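Local coordinates for YfkN protein (Bacillus subtilis subsp. subtilis, PDB 3GVE) that belongs to the calcineurin-like phosphoesterase family and carries a manganese and a magnesium ion side by side at its metal centre, at residues G72-K77 / H332-E337; A263-N266 / T271-G274. One frame throughout, in Å; residues are numbered along the deposited sequence.

Contact 1 (G72-K77 / H332-E337); sequences GEYAVK and HQNTLE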
loop_
_atom_site.group_PDB
_atom_site.type_symbol
_atom_site.label_atom_id
_atom_site.label_comp_id
_atom_site.label_asym_id
_atom_site.label_seq_id
_atom_site.Cartn_x
_atom_site.Cartn_y
_atom_site.Cartn_z
ATOM N N GLY A 72 -4.571 -13.122 1.178
ATOM C CA GLY A 72 -5.775 -12.893 1.954
ATOM C C GLY A 72 -7.026 -13.027 1.101
ATOM O O GLY A 72 -8.034 -13.539 1.553
ATOM N N GLU A 73 -6.944 -12.547 -0.138
ATOM C CA GLU A 73 -8.044 -12.667 -1.107
ATOM C C GLU A 73 -8.294 -14.127 -1.461
ATOM O O GLU A 73 -9.414 -14.568 -1.544
ATOM C CB GLU A 73 -7.695 -11.955 -2.411
ATOM C CG GLU A 73 -7.735 -10.487 -2.372
ATOM C CD GLU A 73 -7.143 -9.881 -3.655
ATOM O OE1 GLU A 73 -6.757 -8.714 -3.594
ATOM O OE2 GLU A 73 -7.036 -10.574 -4.703
ATOM N N TYR A 74 -7.219 -14.867 -1.673
ATOM C CA TYR A 74 -7.340 -16.276 -1.989
ATOM C C TYR A 74 -8.136 -17.004 -0.891
ATOM O O TYR A 74 -9.002 -17.818 -1.159
ATOM C CB TYR A 74 -5.951 -16.921 -2.186
ATOM C CG TYR A 74 -6.076 -18.413 -2.385
ATOM C CD1 TYR A 74 -6.365 -18.934 -3.633
ATOM C CD2 TYR A 74 -5.989 -19.289 -1.315
ATOM C CE1 TYR A 74 -6.524 -20.271 -3.820
ATOM C CE2 TYR A 74 -6.154 -20.644 -1.498
ATOM C CZ TYR A 74 -6.414 -21.125 -2.751
ATOM O OH TYR A 74 -6.584 -22.475 -2.951
ATOM N N ALA A 75 -7.845 -16.694 0.367
ATOM C CA ALA A 75 -8.500 -17.376 1.458
ATOM C C ALA A 75 -10.010 -17.144 1.494
ATOM O O ALA A 75 -10.794 -18.068 1.602
ATOM C CB ALA A 75 -7.864 -17.018 2.761
ATOM N N VAL A 76 -10.390 -15.883 1.373
ATOM C CA VAL A 76 -11.802 -15.561 1.397
ATOM C C VAL A 76 -12.540 -16.089 0.155
ATOM O O VAL A 76 -13.660 -16.527 0.262
ATOM C CB VAL A 76 -12.041 -14.050 1.688
ATOM C CG1 VAL A 76 -11.720 -13.180 0.494
ATOM C CG2 VAL A 76 -13.449 -13.810 2.171
ATOM N N LYS A 77 -11.897 -16.072 -1.004
ATOM C CA LYS A 77 -12.563 -16.525 -2.221
ATOM C C LYS A 77 -12.654 -18.044 -2.298
ATOM O O LYS A 77 -13.700 -18.569 -2.620
ATOM C CB LYS A 77 -11.864 -15.959 -3.456
ATOM C CG LYS A 77 -12.050 -14.469 -3.617
ATOM C CD LYS A 77 -11.463 -13.995 -4.931
ATOM C CE LYS A 77 -11.597 -12.503 -5.101
ATOM N NZ LYS A 77 -11.176 -12.094 -6.477
ATOM N N HIS A 332 0.395 -20.452 -0.522
ATOM C CA HIS A 332 1.183 -19.525 -1.318
ATOM C C HIS A 332 1.200 -19.937 -2.794
ATOM O O HIS A 332 0.972 -19.124 -3.658
ATOM C CB HIS A 332 2.586 -19.435 -0.732
ATOM C CG HIS A 332 3.545 -18.656 -1.573
ATOM N ND1 HIS A 332 3.420 -17.303 -1.806
ATOM C CD2 HIS A 332 4.641 -19.055 -2.251
ATOM C CE1 HIS A 332 4.409 -16.903 -2.579
ATOM N NE2 HIS A 332 5.165 -17.946 -2.859
ATOM N N GLN A 333 1.433 -21.218 -3.056
ATOM C CA GLN A 333 1.432 -21.713 -4.444
ATOM C C GLN A 333 0.053 -21.612 -5.082
ATOM O O GLN A 333 -0.056 -21.263 -6.240
ATOM C CB GLN A 333 1.998 -23.128 -4.525
ATOM C CG GLN A 333 3.472 -23.141 -4.170
ATOM C CD GLN A 333 4.092 -24.496 -4.235
ATOM O OE1 GLN A 333 3.491 -25.436 -4.725
ATOM N NE2 GLN A 333 5.308 -24.598 -3.754
ATOM N N ASN A 334 -0.991 -21.856 -4.305
ATOM C CA ASN A 334 -2.352 -21.672 -4.793
ATOM C C ASN A 334 -2.643 -20.208 -5.102
ATOM O O ASN A 334 -3.351 -19.879 -6.036
ATOM C CB ASN A 334 -3.373 -22.212 -3.774
ATOM C CG ASN A 334 -3.325 -23.730 -3.637
ATOM O OD1 ASN A 334 -2.733 -24.420 -4.446
ATOM N ND2 ASN A 334 -3.949 -24.236 -2.604
ATOM N N THR A 335 -2.087 -19.324 -4.283
ATOM C CA THR A 335 -2.229 -17.894 -4.502
ATOM C C THR A 335 -1.517 -17.443 -5.790
ATOM O O THR A 335 -2.039 -16.642 -6.535
ATOM C CB THR A 335 -1.744 -17.095 -3.273
ATOM O OG1 THR A 335 -2.571 -17.430 -2.158
ATOM C CG2 THR A 335 -1.833 -15.596 -3.508
ATOM N N LEU A 336 -0.322 -17.960 -6.019
ATOM C CA LEU A 336 0.370 -17.664 -7.265
ATOM C C LEU A 336 -0.504 -18.046 -8.463
ATOM O O LEU A 336 -0.605 -17.297 -9.400
ATOM C CB LEU A 336 1.694 -18.408 -7.333
ATOM C CG LEU A 336 2.794 -18.006 -6.359
ATOM C CD1 LEU A 336 3.973 -18.953 -6.481
ATOM C CD2 LEU A 336 3.259 -16.561 -6.521
ATOM N N GLU A 337 -1.137 -19.210 -8.413
ATOM C CA GLU A 337 -1.990 -19.659 -9.511
ATOM C C GLU A 337 -3.156 -18.696 -9.671
ATOM O O GLU A 337 -3.527 -18.304 -10.761
ATOM C CB GLU A 337 -2.484 -21.075 -9.234
ATOM C CG GLU A 337 -3.334 -21.696 -10.335
ATOM C CD GLU A 337 -3.734 -23.142 -10.054
ATOM O OE1 GLU A 337 -3.810 -23.936 -11.013
ATOM O OE2 GLU A 337 -3.996 -23.496 -8.893
#
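Y74 reaches helix 322-340 because its CG stands opposite the backbone N (chi1 175°), which carries the ring over to that helix, its phenol end at N334. On the facing helix the backbone sets N334 CB against this end, 3.4 Å from Y74 CZ and 3.3 Å from Y74 OH, while chi1 of -68° turns CG and the amide of N334 towards the hydroxyl. One face of the ring lies against the backbone of this helix, over N334 C and T335 N. The ring and the amide of N334 are inclined by 44°, so they are not stacked; Y74 OH and N334 ND2 are 3.2 Å apart. At the root of the ring T335 OG1 approaches Y74 CB at 3.4 Å and Y74 CG at 3.6 Å. That hydroxyl is hydrogen-bonded to T331 O within its own helix, and N334 OD1 is likewise bound to Q330 NE2. Beside this patch Y74 stacks on Y78, while E73 OE2 and K77 NZ both bond Y338 OH, adding a polar tie between helices 70-85 and 322-340. The helices approach closely here (Y74 CA to T335 CA 5.9 Å), and T335 also touches P70 and L71. The chemistry implies helix packing mainly by van der Waals contact, in which N334 OD1 and T335 OG1 find partners in their own helix.

Contact 2 (A263-N266 / T271-G274); sequences AQFN and TING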
loop_
_atom_site.group_PDB
_atom_site.type_symbol
_atom_site.label_atom_id
_atom_site.label_comp_id
_atom_site.label_asym_id
_atom_site.label_seq_id
_atom_site.Cartn_x
_atom_site.Cartn_y
_atom_site.Cartn_z
ATOM N N ALA A 263 6.101 15.708 26.285
ATOM C CA ALA A 263 5.709 15.364 27.644
ATOM C C ALA A 263 5.104 13.959 27.704
ATOM O O ALA A 263 4.300 13.597 26.876
ATOM C CB ALA A 263 4.722 16.390 28.201
ATOM N N GLN A 264 5.538 13.198 28.698
ATOM C CA GLN A 264 5.054 11.843 28.969
ATOM C C GLN A 264 5.846 10.761 28.244
ATOM O O GLN A 264 5.759 9.610 28.591
ATOM C CB GLN A 264 3.561 11.699 28.638
ATOM C CG GLN A 264 2.666 12.489 29.545
ATOM C CD GLN A 264 3.007 12.166 30.962
ATOM O OE1 GLN A 264 2.903 11.031 31.378
ATOM N NE2 GLN A 264 3.513 13.134 31.673
ATOM N N PHE A 265 6.610 11.148 27.229
ATOM C CA PHE A 265 7.380 10.201 26.434
ATOM C C PHE A 265 8.809 10.038 26.971
ATOM O O PHE A 265 9.442 10.988 27.357
ATOM C CB PHE A 265 7.428 10.657 24.966
ATOM C CG PHE A 265 6.107 10.504 24.227
ATOM C CD1 PHE A 265 5.880 9.425 23.379
ATOM C CD2 PHE A 265 5.103 11.440 24.381
ATOM C CE1 PHE A 265 4.686 9.291 22.695
ATOM C CE2 PHE A 265 3.883 11.301 23.706
ATOM C CZ PHE A 265 3.682 10.220 22.850
ATOM N N ASN A 266 9.296 8.808 26.971
ATOM C CA ASN A 266 10.702 8.501 27.210
ATOM C C ASN A 266 11.182 7.585 26.073
ATOM O O ASN A 266 10.873 6.404 26.031
ATOM C CB ASN A 266 10.885 7.854 28.583
ATOM C CG ASN A 266 12.350 7.640 28.941
ATOM O OD1 ASN A 266 13.153 7.348 28.090
ATOM N ND2 ASN A 266 12.678 7.784 30.210
ATOM N N THR A 271 8.750 4.330 26.542
ATOM C CA THR A 271 7.545 4.406 27.380
ATOM C C THR A 271 6.679 5.635 27.157
ATOM O O THR A 271 7.209 6.678 26.767
ATOM C CB THR A 271 7.927 4.293 28.925
ATOM O OG1 THR A 271 8.776 5.392 29.231
ATOM C CG2 THR A 271 8.578 3.010 29.302
ATOM N N ILE A 272 5.408 5.514 27.466
ATOM C CA ILE A 272 4.515 6.658 27.479
ATOM C C ILE A 272 3.831 6.593 28.843
ATOM O O ILE A 272 3.221 5.594 29.184
ATOM C CB ILE A 272 3.478 6.612 26.327
ATOM C CG1 ILE A 272 4.175 6.432 24.968
ATOM C CG2 ILE A 272 2.603 7.886 26.354
ATOM C CD1 ILE A 272 3.210 6.360 23.794
ATOM N N ASN A 273 3.977 7.670 29.607
ATOM C CA ASN A 273 3.513 7.718 30.993
ATOM C C ASN A 273 4.020 6.529 31.794
ATOM O O ASN A 273 3.311 5.987 32.612
ATOM C CB ASN A 273 1.989 7.823 31.081
ATOM C CG ASN A 273 1.510 8.171 32.481
ATOM O OD1 ASN A 273 2.200 8.839 33.238
ATOM N ND2 ASN A 273 0.336 7.702 32.825
ATOM N N GLY A 274 5.254 6.129 31.528
ATOM C CA GLY A 274 5.898 5.075 32.285
ATOM C C GLY A 274 5.551 3.670 31.855
ATOM O O GLY A 274 6.046 2.741 32.426
HETATM O O HOH W 1 7.239 7.619 29.856
#
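Backbone hydrogen bonds come first: N266 and T271 form an antiparallel hydrogen-bonded pair, with N266 N to T271 O and T271 N to N266 O both 3.0 Å. Beyond the non-hydrogen-bonded pair F265 and I272, one further backbone bond, N273 N to Q264 O at 2.8 Å, lies just past the paired strands. The tight pairing also brings I272 CA to 3.4 Å from Q264 O, a CA-H...O contact.

The apolar contact lies on the face of F265 and I272. These side chains run side by side in the same direction, and F265 CE1 meets I272 CD1 at 3.5 Å. The isoleucine reaches this far because its chain is extended (chi2 179°), while I272 CG2 sits over one face of the ring. Helix 232-238 packs on I272 through V232, F233 and A236, and Y259 meets the F265 ring.

Water and polar side chains make the third group. One water donates to Q264 O at 2.8 Å, accepts from G274 N and bonds T271 OG1, which also lies 3.3 Å from N266 CB across the pair. N266 OD1 is hydrogen-bonded to K269 N in the turn between the strands, and N273 ND2 bonds A236 O. Together these bonds imply a beta hairpin held by its backbone, with Q264 O shared between an amide and a water, I272 packed on helix 232-238 and F265 against Y259.

How the contacts relate
Contact 1 is buried and contact 2 only partly so, yet both lie far from the chain's centre, at about 23 and 21 Å, and on opposite sides of it. Their own centres are about 42 Å apart, their nearest atoms about 30 Å, and they share no element. The first joins helices 70-85 and 322-340, segments separated by 254 residues; the second closes a local hairpin whose strand 271-272 pairs onward with 275-280 in the larger sheet, and it is nested within the long stretch of chain between the two segments of the first. Contact 1 relies on side-chain packing with no clear hydrogen bond across it, contact 2 mainly on backbone pairing, with a water and one apolar side-chain pair.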